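Local coordinates for hypothetical protein (Sus scrofa, PDB 3WOC) that is a prostate-derived, heparin-binding lectin of boar sperm with a jacalin-like beta-prism fold, probably recognising glycans and acting in sperm capacitation, at residues 27-32 with 38-43; 62-65 with 69-72; 84-89 with 94-99. All blocks are in the same frame, centred on the assembly; numbering follows the deposited sequence.

Contact 1 of 3, residues 27-32 with 38-43; sequences IRVFVG and KSIQVR. With SO4 (sulfate ion), chain G.
Arg28 and Gln41 carry the centre of this beta hairpin. Each gives its backbone N-H to the other's carbonyl. The bond from Arg28 N to Gln41 O is 2.7 Å, and both donors lie in the carbonyl plane. Toward the turn, Phe30 N bonds Ser39 O almost straight (177°), and Lys38 N reaches Phe30 O at 2.8 Å. Ile40 CA adds a CA-H...O contact of 3.2 Å to Arg28 O.

Arg28, Ser39 and Gln41 share one face of the sheet with the Phe30 ring. Arg28 and Gln41 run side by side, with guanidinium and amide planes nearly perpendicular. Arg28 NH1 makes only a weak bond to Gln41 OE1 (3.4 Å). Arg28 NE is salt-bridged to Glu61, and Gln41 NE2 bonds Ser49 O. Gln41 OE1 also meets the edge of the Phe30 ring at CE2. Ser39 OG, with no polar partner in the model, is buried against Phe30 CB at 3.4 Å.

Apolar contact belongs to the other face, where Val29 CG2 touches Ile40 CG2 at 4.0 Å. At the turn, the bent Lys38 chain brings NZ to a sulfate oxygen, O4 (3.0 Å), and also to Tyr125 O. The sulfate probably comes from the crystallisation liquor.

The hairpin forms the middle of a four-stranded antiparallel sheet, flanked by strands 58-63 and 47-53. Ile27 and Val29 pack on Phe96 of strand 93-97, and Ile40 packs on Phe14 of strand 12-17.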
ATOM      1  N   ILE A  27       2.047   8.109  -1.997  1.00 37.86           N
ATOM      2  CA  ILE A  27       1.694   7.020  -1.094  1.00 37.65           C
ATOM      3  C   ILE A  27       2.015   7.411   0.351  1.00 37.36           C
ATOM      4  O   ILE A  27       3.095   7.928   0.641  1.00 37.22           O
ATOM      5  CB  ILE A  27       2.411   5.699  -1.508  1.00 37.66           C
ATOM      6  CG1 ILE A  27       1.512   4.469  -1.287  1.00 37.92           C
ATOM      7  CG2 ILE A  27       3.790   5.588  -0.862  1.00 38.06           C
ATOM      8  CD1 ILE A  27       1.348   4.004   0.159  1.00 37.66           C
ATOM      9  N   ARG A  28       1.060   7.173   1.244  1.00 37.06           N
ATOM     10  CA  ARG A  28       1.214   7.505   2.654  1.00 36.82           C
ATOM     11  C   ARG A  28       1.101   6.249   3.516  1.00 36.68           C
ATOM     12  O   ARG A  28       0.076   5.567   3.502  1.00 36.58           O
ATOM     13  CB  ARG A  28       0.167   8.541   3.069  1.00 36.72           C
ATOM     14  CG  ARG A  28       0.450   9.251   4.382  1.00 36.52           C
ATOM     15  CD  ARG A  28      -0.611  10.308   4.658  1.00 36.17           C
ATOM     16  NE  ARG A  28      -0.362  11.550   3.931  1.00 35.31           N
ATOM     17  CZ  ARG A  28      -1.251  12.526   3.776  1.00 35.27           C
ATOM     18  NH1 ARG A  28      -2.473  12.416   4.285  1.00 34.82           N
ATOM     19  NH2 ARG A  28      -0.918  13.619   3.102  1.00 34.98           N
ATOM     20  N   VAL A  29       2.168   5.948   4.250  1.00 36.43           N
ATOM     21  CA  VAL A  29       2.199   4.791   5.140  1.00 36.23           C
ATOM     22  C   VAL A  29       2.351   5.243   6.594  1.00 36.19           C
ATOM     23  O   VAL A  29       3.247   6.021   6.923  1.00 36.07           O
ATOM     24  CB  VAL A  29       3.327   3.800   4.754  1.00 36.14           C
ATOM     25  CG1 VAL A  29       3.444   2.679   5.770  1.00 36.01           C
ATOM     26  CG2 VAL A  29       3.080   3.222   3.369  1.00 36.13           C
ATOM     27  N   PHE A  30       1.460   4.754   7.455  1.00 36.11           N
ATOM     28  CA  PHE A  30       1.504   5.064   8.879  1.00 36.03           C
ATOM     29  C   PHE A  30       2.155   3.928   9.661  1.00 36.09           C
ATOM     30  O   PHE A  30       1.684   2.788   9.635  1.00 36.11           O
ATOM     31  CB  PHE A  30       0.099   5.354   9.405  1.00 36.00           C
ATOM     32  CG  PHE A  30      -0.467   6.665   8.936  1.00 36.03           C
ATOM     33  CD1 PHE A  30      -0.489   7.769   9.785  1.00 36.47           C
ATOM     34  CD2 PHE A  30      -0.981   6.800   7.648  1.00 36.23           C
ATOM     35  CE1 PHE A  30      -1.018   8.989   9.359  1.00 36.51           C
ATOM     36  CE2 PHE A  30      -1.509   8.013   7.210  1.00 36.10           C
ATOM     37  CZ  PHE A  30      -1.529   9.110   8.067  1.00 36.35           C
ATOM     38  N   VAL A  31       3.251   4.251  10.343  1.00 36.10           N
ATOM     39  CA  VAL A  31       4.022   3.275  11.106  1.00 36.21           C
ATOM     40  C   VAL A  31       3.978   3.610  12.600  1.00 36.29           C
ATOM     41  O   VAL A  31       4.126   4.772  12.992  1.00 36.39           O
ATOM     42  CB  VAL A  31       5.488   3.194  10.597  1.00 36.22           C
ATOM     43  CG1 VAL A  31       6.329   2.256  11.460  1.00 36.44           C
ATOM     44  CG2 VAL A  31       5.527   2.740   9.139  1.00 36.30           C
ATOM     45  N   GLY A  32       3.760   2.586  13.423  1.00 36.31           N
ATOM     46  CA  GLY A  32       3.733   2.744  14.876  1.00 36.01           C
ATOM     47  C   GLY A  32       5.089   2.488  15.512  1.00 35.90           C
ATOM     48  O   GLY A  32       5.977   1.923  14.865  1.00 35.96           O
ATOM     49  N   LYS A  38       0.355   0.324  10.010  1.00 30.13           N
ATOM     50  CA  LYS A  38      -0.957   0.432  10.638  1.00 30.23           C
ATOM     51  C   LYS A  38      -2.063   0.727   9.637  1.00 30.58           C
ATOM     52  O   LYS A  38      -3.176   0.207   9.760  1.00 30.61           O
ATOM     53  CB  LYS A  38      -0.938   1.514  11.720  1.00 30.13           C
ATOM     54  CG  LYS A  38       0.038   1.244  12.856  1.00 29.77           C
ATOM     55  CD  LYS A  38      -0.083   2.283  13.964  1.00 30.10           C
ATOM     56  CE  LYS A  38      -1.425   2.212  14.693  1.00 29.43           C
ATOM     57  NZ  LYS A  38      -1.598   0.952  15.459  1.00 28.96           N
ATOM     58  N   SER A  39      -1.752   1.572   8.658  1.00 30.96           N
ATOM     59  CA  SER A  39      -2.701   1.974   7.628  1.00 31.44           C
ATOM     60  C   SER A  39      -1.966   2.539   6.416  1.00 31.88           C
ATOM     61  O   SER A  39      -0.802   2.936   6.523  1.00 31.85           O
ATOM     62  CB  SER A  39      -3.683   3.013   8.174  1.00 31.28           C
ATOM     63  OG  SER A  39      -3.005   4.156   8.659  1.00 31.89           O
ATOM     64  N   ILE A  40      -2.632   2.552   5.262  1.00 32.42           N
ATOM     65  CA  ILE A  40      -2.103   3.274   4.104  1.00 32.94           C
ATOM     66  C   ILE A  40      -3.089   4.285   3.533  1.00 33.26           C
ATOM     67  O   ILE A  40      -4.286   4.260   3.833  1.00 33.43           O
ATOM     68  CB  ILE A  40      -1.544   2.355   2.959  1.00 32.93           C
ATOM     69  CG1 ILE A  40      -2.673   1.729   2.119  1.00 33.40           C
ATOM     70  CG2 ILE A  40      -0.505   1.350   3.493  1.00 33.15           C
ATOM     71  CD1 ILE A  40      -3.056   0.321   2.501  1.00 33.86           C
ATOM     72  N   GLN A  41      -2.555   5.184   2.714  1.00 33.60           N
ATOM     73  CA  GLN A  41      -3.343   6.171   2.009  1.00 33.90           C
ATOM     74  C   GLN A  41      -2.665   6.405   0.665  1.00 34.11           C
ATOM     75  O   GLN A  41      -1.438   6.493   0.580  1.00 34.03           O
ATOM     76  CB  GLN A  41      -3.423   7.463   2.823  1.00 33.88           C
ATOM     77  CG  GLN A  41      -4.695   8.260   2.603  1.00 33.95           C
ATOM     78  CD  GLN A  41      -4.907   9.356   3.642  1.00 33.92           C
ATOM     79  OE1 GLN A  41      -4.174   9.454   4.629  1.00 34.34           O
ATOM     80  NE2 GLN A  41      -5.917  10.185   3.420  1.00 33.27           N
ATOM     81  N   VAL A  42      -3.468   6.478  -0.388  1.00 34.47           N
ATOM     82  CA  VAL A  42      -2.953   6.648  -1.740  1.00 34.83           C
ATOM     83  C   VAL A  42      -3.510   7.936  -2.352  1.00 35.09           C
ATOM     84  O   VAL A  42      -4.697   8.224  -2.225  1.00 35.05           O
ATOM     85  CB  VAL A  42      -3.243   5.384  -2.616  1.00 34.79           C
ATOM     86  CG1 VAL A  42      -4.670   4.905  -2.440  1.00 35.39           C
ATOM     87  CG2 VAL A  42      -2.928   5.621  -4.088  1.00 34.63           C
ATOM     88  N   ARG A  43      -2.642   8.719  -2.988  1.00 35.64           N
ATOM     89  CA  ARG A  43      -3.076   9.954  -3.642  1.00 36.07           C
ATOM     90  C   ARG A  43      -3.278   9.761  -5.138  1.00 36.47           C
ATOM     91  O   ARG A  43      -2.360   9.356  -5.852  1.00 36.54           O
ATOM     92  CB  ARG A  43      -2.092  11.096  -3.386  1.00 36.08           C
ATOM     93  CG  ARG A  43      -2.643  12.477  -3.739  1.00 35.65           C
ATOM     94  CD  ARG A  43      -1.613  13.564  -3.502  1.00 34.95           C
ATOM     95  NE  ARG A  43      -0.420  13.368  -4.322  1.00 35.01           N
ATOM     96  CZ  ARG A  43       0.565  14.254  -4.450  1.00 34.90           C
ATOM     97  NH1 ARG A  43       0.508  15.418  -3.815  1.00 34.09           N
ATOM     98  NH2 ARG A  43       1.606  13.975  -5.227  1.00 34.82           N
TER
HETATM   99  S   SO4 G 201       1.823   0.154  17.094  1.00 47.47           S
HETATM  100  O1  SO4 G 201       1.294  -0.894  17.967  1.00 48.11           O
HETATM  101  O2  SO4 G 201       1.951  -0.367  15.740  1.00 47.83           O
HETATM  102  O3  SO4 G 201       3.138   0.575  17.560  1.00 47.44           O
HETATM  103  O4  SO4 G 201       0.914   1.297  17.096  1.00 47.71           O

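Contact 2 of 3, residues 62-65 with 69-72; sequences LILH and HIIS
His69 opens the second segment beside Leu64. The two CA atoms are 6.8 Å apart, the nearest such pair across the segments. The CB of His69 points away from the first segment. The touch is made at its CA, which Leu64 CD2 approaches to 4.5 Å. The His69 side chain touches Asn89, Val114 and Pro137, and its nearest atom is about 4 Å from a bound dioxane, probably from the crystallisation liquor.

Ile70 follows and carries most of the contact. Its CG1 stands anti to the carbonyl carbon (chi1 -47°), and with chi2 at -71° CD1 reaches the two leucines. Leu62 and Ile70 meet tip to tip, with Leu62 CD2 at 3.8 Å from Ile70 CD1. The Leu64 side chain crosses Ile70 at about a right angle. Both of its methyls take part: CD1 is 4.1 Å from Ile70 CD1, and CD2 is equally close to Ile70 CG1. One methyl of Ile70 is thus shared by two leucines.

Ile71 and Ser72 turn to another neighbour. Both face Ile87 of strand 81-88, forming a classic beta bulge near the start of strand 70-77.

The segments therefore meet through methyl groups rather than strand pairing. Strand 58-63 pairs with strand 24-31, while strand 70-77 belongs to the next sheet of the beta-prism. Leu62 and Ile70 both also pack on Leu86. The chemistry is that of a hydrophobic core: Leu62, Leu64 and Ile70 are buried, and dispersion and the exclusion of water join the two sheets here.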
ATOM      1  N   LEU A  62       5.955   8.741   0.241  1.00 39.04           N
ATOM      2  CA  LEU A  62       6.716   8.805  -0.995  1.00 38.56           C
ATOM      3  C   LEU A  62       5.886   9.615  -1.976  1.00 38.26           C
ATOM      4  O   LEU A  62       4.776   9.219  -2.333  1.00 38.21           O
ATOM      5  CB  LEU A  62       7.010   7.411  -1.561  1.00 38.51           C
ATOM      6  CG  LEU A  62       7.593   7.327  -2.983  1.00 38.49           C
ATOM      7  CD1 LEU A  62       9.006   7.905  -3.073  1.00 38.31           C
ATOM      8  CD2 LEU A  62       7.567   5.895  -3.503  1.00 38.69           C
ATOM      9  N   ILE A  63       6.416  10.762  -2.387  1.00 37.88           N
ATOM     10  CA  ILE A  63       5.736  11.602  -3.364  1.00 37.53           C
ATOM     11  C   ILE A  63       6.363  11.373  -4.733  1.00 37.23           C
ATOM     12  O   ILE A  63       7.562  11.590  -4.931  1.00 37.22           O
ATOM     13  CB  ILE A  63       5.745  13.106  -2.963  1.00 37.56           C
ATOM     14  CG1 ILE A  63       5.157  13.307  -1.553  1.00 37.64           C
ATOM     15  CG2 ILE A  63       5.005  13.955  -4.001  1.00 37.33           C
ATOM     16  CD1 ILE A  63       3.733  12.770  -1.350  1.00 37.45           C
ATOM     17  N   LEU A  64       5.540  10.909  -5.667  1.00 36.85           N
ATOM     18  CA  LEU A  64       5.995  10.565  -7.005  1.00 36.53           C
ATOM     19  C   LEU A  64       6.154  11.804  -7.882  1.00 36.40           C
ATOM     20  O   LEU A  64       5.294  12.691  -7.877  1.00 36.36           O
ATOM     21  CB  LEU A  64       5.031   9.563  -7.651  1.00 36.39           C
ATOM     22  CG  LEU A  64       5.297   8.047  -7.570  1.00 36.32           C
ATOM     23  CD1 LEU A  64       6.315   7.650  -6.508  1.00 35.95           C
ATOM     24  CD2 LEU A  64       3.991   7.286  -7.380  1.00 35.75           C
ATOM     25  N   HIS A  65       7.265  11.858  -8.616  1.00 36.05           N
ATOM     26  CA  HIS A  65       7.485  12.882  -9.633  1.00 35.86           C
ATOM     27  C   HIS A  65       6.466  12.696 -10.759  1.00 35.65           C
ATOM     28  O   HIS A  65       5.966  11.585 -10.954  1.00 35.71           O
ATOM     29  CB  HIS A  65       8.905  12.787 -10.208  1.00 35.88           C
ATOM     30  CG  HIS A  65       9.993  12.867  -9.181  1.00 36.03           C
ATOM     31  ND1 HIS A  65      10.019  13.827  -8.193  1.00 36.44           N
ATOM     32  CD2 HIS A  65      11.111  12.122  -9.013  1.00 36.28           C
ATOM     33  CE1 HIS A  65      11.097  13.657  -7.446  1.00 36.54           C
ATOM     34  NE2 HIS A  65      11.777  12.631  -7.925  1.00 36.21           N
ATOM     35  N   HIS A  69       6.129   6.237 -11.585  1.00 31.26           N
ATOM     36  CA  HIS A  69       5.160   5.221 -11.174  1.00 31.06           C
ATOM     37  C   HIS A  69       5.800   4.150 -10.294  1.00 30.73           C
ATOM     38  O   HIS A  69       7.004   3.931 -10.367  1.00 30.67           O
ATOM     39  CB  HIS A  69       4.569   4.533 -12.406  1.00 30.96           C
ATOM     40  CG  HIS A  69       3.919   5.464 -13.380  1.00 31.45           C
ATOM     41  ND1 HIS A  69       2.734   6.116 -13.113  1.00 31.77           N
ATOM     42  CD2 HIS A  69       4.278   5.836 -14.633  1.00 31.72           C
ATOM     43  CE1 HIS A  69       2.397   6.856 -14.155  1.00 31.69           C
ATOM     44  NE2 HIS A  69       3.316   6.701 -15.092  1.00 31.27           N
ATOM     45  N   ILE A  70       4.985   3.485  -9.474  1.00 30.55           N
ATOM     46  CA  ILE A  70       5.412   2.290  -8.741  1.00 30.38           C
ATOM     47  C   ILE A  70       5.332   1.100  -9.696  1.00 30.19           C
ATOM     48  O   ILE A  70       4.281   0.854 -10.294  1.00 30.04           O
ATOM     49  CB  ILE A  70       4.505   1.990  -7.498  1.00 30.50           C
ATOM     50  CG1 ILE A  70       4.253   3.244  -6.635  1.00 30.76           C
ATOM     51  CG2 ILE A  70       5.052   0.804  -6.684  1.00 30.27           C
ATOM     52  CD1 ILE A  70       5.444   3.749  -5.846  1.00 31.94           C
ATOM     53  N   ILE A  71       6.431   0.366  -9.844  1.00 30.05           N
ATOM     54  CA  ILE A  71       6.443  -0.801 -10.740  1.00 29.99           C
ATOM     55  C   ILE A  71       6.679  -2.147 -10.039  1.00 30.08           C
ATOM     56  O   ILE A  71       6.394  -3.201 -10.613  1.00 30.08           O
ATOM     57  CB  ILE A  71       7.376  -0.609 -11.979  1.00 29.92           C
ATOM     58  CG1 ILE A  71       8.788  -0.185 -11.566  1.00 29.93           C
ATOM     59  CG2 ILE A  71       6.775   0.398 -12.950  1.00 29.73           C
ATOM     60  CD1 ILE A  71       9.755  -1.337 -11.416  1.00 29.56           C
ATOM     61  N   SER A  72       7.209  -2.116  -8.816  1.00 30.18           N
ATOM     62  CA  SER A  72       7.338  -3.335  -8.001  1.00 30.33           C
ATOM     63  C   SER A  72       7.357  -3.050  -6.500  1.00 30.33           C
ATOM     64  O   SER A  72       7.667  -1.940  -6.074  1.00 30.41           O
ATOM     65  CB  SER A  72       8.558  -4.173  -8.418  1.00 30.29           C
ATOM     66  OG  SER A  72       9.777  -3.538  -8.076  1.00 30.77           O
TER

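Contact 3 of 3, residues 84-89 with 94-99; sequences VTLITN and ASFGLE
This is an antiparallel beta-hairpin contact in one sheet of the beta-prism, between strand 81-88 and its edge strand 93-97. Val84 with Phe96 and Leu86 with Ala94 are hydrogen-bonded pairs. Thr85 with Ser95, between them, is a non-hydrogen-bonded pair.

Four backbone bonds hold the strands. Phe96 N to Val84 O is the shortest, at 2.7 Å, and the return bond from Val84 N to Phe96 O is 2.9 Å. Leu86 N binds Ala94 O at 3.2 Å from above the carbonyl plane, 36° out of it. In the return bond, Ala94 N lies in the plane of the Leu86 carbonyl. Ala94 O also receives a CA-H...O contact from Thr85 CA at 3.3 Å.

On the inward face, Leu86 and Phe96 cross at about a right angle. Leu86 CD1 approaches Phe96 CE2 obliquely, at 3.6 Å. Phe96 CG is anti to its carbonyl carbon (chi1 -52°), which sets the ring beside the neighbouring strand. Val84 O lies at the ring's edge, 3.5 Å from CD2, while Val84 CG1 packs on the same ring atom. Leu62 of strand 58-63 covers Leu86, Ala94 and Phe96.

Thr85 and Ser95 occupy the other face. Ser95 OG stands 3.5 Å from Thr85 CB, and Thr85 also touches Tyr74.

The two faces thus differ in chemistry. Val84, Leu86 and Phe96 give the prism interior an apolar surface, whereas the hydroxyl-bearing pair lies on the more exposed side. The four bonds pair the backbone N and O of Val84, Leu86, Ala94 and Phe96.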
ATOM      1  N   VAL A  84       7.400  -2.398   3.846  1.00 28.63           N
ATOM      2  CA  VAL A  84       7.183  -2.249   2.412  1.00 29.16           C
ATOM      3  C   VAL A  84       8.245  -1.316   1.830  1.00 29.59           C
ATOM      4  O   VAL A  84       8.494  -0.237   2.368  1.00 29.63           O
ATOM      5  CB  VAL A  84       5.731  -1.774   2.107  1.00 29.10           C
ATOM      6  CG1 VAL A  84       5.688  -0.699   1.041  1.00 29.44           C
ATOM      7  CG2 VAL A  84       4.859  -2.955   1.708  1.00 29.02           C
ATOM      8  N   THR A  85       8.907  -1.766   0.766  1.00 30.27           N
ATOM      9  CA  THR A  85       9.726  -0.880  -0.064  1.00 30.97           C
ATOM     10  C   THR A  85       9.199  -0.845  -1.497  1.00 31.19           C
ATOM     11  O   THR A  85       9.143  -1.868  -2.184  1.00 31.33           O
ATOM     12  CB  THR A  85      11.253  -1.196  -0.030  1.00 31.02           C
ATOM     13  OG1 THR A  85      11.876  -0.700  -1.226  1.00 31.77           O
ATOM     14  CG2 THR A  85      11.508  -2.668   0.054  1.00 31.46           C
ATOM     15  N   LEU A  86       8.806   0.352  -1.918  1.00 31.45           N
ATOM     16  CA  LEU A  86       8.243   0.591  -3.237  1.00 31.67           C
ATOM     17  C   LEU A  86       9.344   1.035  -4.183  1.00 31.88           C
ATOM     18  O   LEU A  86      10.128   1.924  -3.849  1.00 31.82           O
ATOM     19  CB  LEU A  86       7.179   1.683  -3.156  1.00 31.65           C
ATOM     20  CG  LEU A  86       6.179   1.632  -2.000  1.00 31.83           C
ATOM     21  CD1 LEU A  86       5.665   3.019  -1.724  1.00 31.75           C
ATOM     22  CD2 LEU A  86       5.028   0.683  -2.300  1.00 32.42           C
ATOM     23  N   ILE A  87       9.406   0.419  -5.360  1.00 32.11           N
ATOM     24  CA  ILE A  87      10.423   0.785  -6.340  1.00 32.57           C
ATOM     25  C   ILE A  87       9.775   1.430  -7.575  1.00 32.69           C
ATOM     26  O   ILE A  87       8.730   0.979  -8.049  1.00 32.54           O
ATOM     27  CB  ILE A  87      11.407  -0.409  -6.662  1.00 32.72           C
ATOM     28  CG1 ILE A  87      11.366  -0.844  -8.129  1.00 32.96           C
ATOM     29  CG2 ILE A  87      11.217  -1.589  -5.693  1.00 32.85           C
ATOM     30  CD1 ILE A  87      12.528  -0.317  -8.942  1.00 34.00           C
ATOM     31  N   THR A  88      10.384   2.508  -8.064  1.00 33.00           N
ATOM     32  CA  THR A  88       9.822   3.274  -9.181  1.00 33.36           C
ATOM     33  C   THR A  88      10.496   2.953 -10.514  1.00 33.61           C
ATOM     34  O   THR A  88      11.603   2.417 -10.547  1.00 33.68           O
ATOM     35  CB  THR A  88       9.895   4.813  -8.948  1.00 33.31           C
ATOM     36  OG1 THR A  88      11.263   5.245  -8.971  1.00 33.31           O
ATOM     37  CG2 THR A  88       9.244   5.211  -7.622  1.00 33.05           C
ATOM     38  N   ASN A  89       9.810   3.299 -11.603  1.00 33.96           N
ATOM     39  CA  ASN A  89      10.356   3.210 -12.962  1.00 34.23           C
ATOM     40  C   ASN A  89      11.497   4.199 -13.227  1.00 34.51           C
ATOM     41  O   ASN A  89      12.133   4.159 -14.285  1.00 34.57           O
ATOM     42  CB  ASN A  89       9.236   3.378 -14.008  1.00 34.14           C
ATOM     43  CG  ASN A  89       8.590   4.769 -13.989  1.00 33.74           C
ATOM     44  OD1 ASN A  89       7.954   5.169 -14.962  1.00 33.83           O
ATOM     45  ND2 ASN A  89       8.741   5.498 -12.891  1.00 32.89           N
ATOM     46  N   ALA A  94      11.559   3.590  -1.767  1.00 37.04           N
ATOM     47  CA  ALA A  94      11.142   4.187  -0.505  1.00 37.04           C
ATOM     48  C   ALA A  94      10.734   3.108   0.494  1.00 37.01           C
ATOM     49  O   ALA A  94       9.753   2.397   0.284  1.00 36.98           O
ATOM     50  CB  ALA A  94      10.006   5.175  -0.734  1.00 36.91           C
ATOM     51  N   SER A  95      11.503   2.994   1.575  1.00 37.04           N
ATOM     52  CA  SER A  95      11.282   1.965   2.587  1.00 37.15           C
ATOM     53  C   SER A  95      10.435   2.460   3.755  1.00 37.20           C
ATOM     54  O   SER A  95      10.679   3.539   4.303  1.00 37.38           O
ATOM     55  CB  SER A  95      12.614   1.420   3.102  1.00 37.13           C
ATOM     56  OG  SER A  95      13.249   0.625   2.118  1.00 37.25           O
ATOM     57  N   PHE A  96       9.440   1.654   4.120  1.00 37.13           N
ATOM     58  CA  PHE A  96       8.544   1.949   5.236  1.00 37.19           C
ATOM     59  C   PHE A  96       8.479   0.732   6.151  1.00 37.12           C
ATOM     60  O   PHE A  96       8.405  -0.394   5.675  1.00 37.14           O
ATOM     61  CB  PHE A  96       7.131   2.280   4.732  1.00 37.24           C
ATOM     62  CG  PHE A  96       7.088   3.344   3.667  1.00 37.36           C
ATOM     63  CD1 PHE A  96       6.878   4.674   4.003  1.00 37.86           C
ATOM     64  CD2 PHE A  96       7.242   3.013   2.324  1.00 37.55           C
ATOM     65  CE1 PHE A  96       6.834   5.665   3.019  1.00 38.21           C
ATOM     66  CE2 PHE A  96       7.202   3.995   1.336  1.00 37.48           C
ATOM     67  CZ  PHE A  96       6.996   5.322   1.683  1.00 37.55           C
ATOM     68  N   GLY A  97       8.512   0.966   7.461  1.00 37.22           N
ATOM     69  CA  GLY A  97       8.375  -0.107   8.447  1.00 37.32           C
ATOM     70  C   GLY A  97       9.639  -0.894   8.750  1.00 37.49           C
ATOM     71  O   GLY A  97      10.692  -0.664   8.156  1.00 37.59           O
ATOM     72  N   LEU A  98       9.518  -1.840   9.679  1.00 37.59           N
ATOM     73  CA  LEU A  98      10.649  -2.635  10.153  1.00 37.65           C
ATOM     74  C   LEU A  98      10.797  -3.933   9.360  1.00 37.73           C
ATOM     75  O   LEU A  98       9.828  -4.667   9.170  1.00 37.89           O
ATOM     76  CB  LEU A  98      10.484  -2.930  11.652  1.00 37.58           C
ATOM     77  CG  LEU A  98      11.529  -3.751  12.414  1.00 37.67           C
ATOM     78  CD1 LEU A  98      12.836  -2.984  12.587  1.00 37.93           C
ATOM     79  CD2 LEU A  98      10.973  -4.168  13.766  1.00 37.68           C
ATOM     80  N   GLU A  99      12.016  -4.215   8.906  1.00 37.70           N
ATOM     81  CA  GLU A  99      12.297  -5.421   8.127  1.00 37.70           C
ATOM     82  C   GLU A  99      12.332  -6.684   8.980  1.00 37.56           C
ATOM     83  O   GLU A  99      13.394  -7.073   9.478  1.00 37.78           O
ATOM     84  CB  GLU A  99      13.631  -5.287   7.398  1.00 37.82           C
ATOM     85  CG  GLU A  99      13.582  -4.512   6.106  1.00 38.35           C
ATOM     86  CD  GLU A  99      14.838  -4.717   5.289  1.00 39.09           C
ATOM     87  OE1 GLU A  99      15.075  -5.863   4.848  1.00 39.62           O
ATOM     88  OE2 GLU A  99      15.587  -3.739   5.091  1.00 39.53           O
TER

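Overall arrangement
The three contacts belong to two sheets of one jacalin-like domain. Contact 1 lies in the sheet of strands 24-31 and 37-44, contact 3 in that of strands 70-77 and 81-88; contact 2 joins the sheets. Centres of contacts 1 and 2 are about 14 Å apart, those of 1 and 3 about 12 Å, and those of 2 and 3 about 10 Å. Ile27 N bonds Leu62 O at 3.0 Å, linking contacts 1 and 2. Ile71 N reaches Ile87 O at 3.0 Å, linking contacts 2 and 3. Ile27 CG2 packs on Leu86 CD1, bringing contacts 1 and 3 together. The sulfate at Lys38, also bound by Val34 N, lies at the turn end of contact 1.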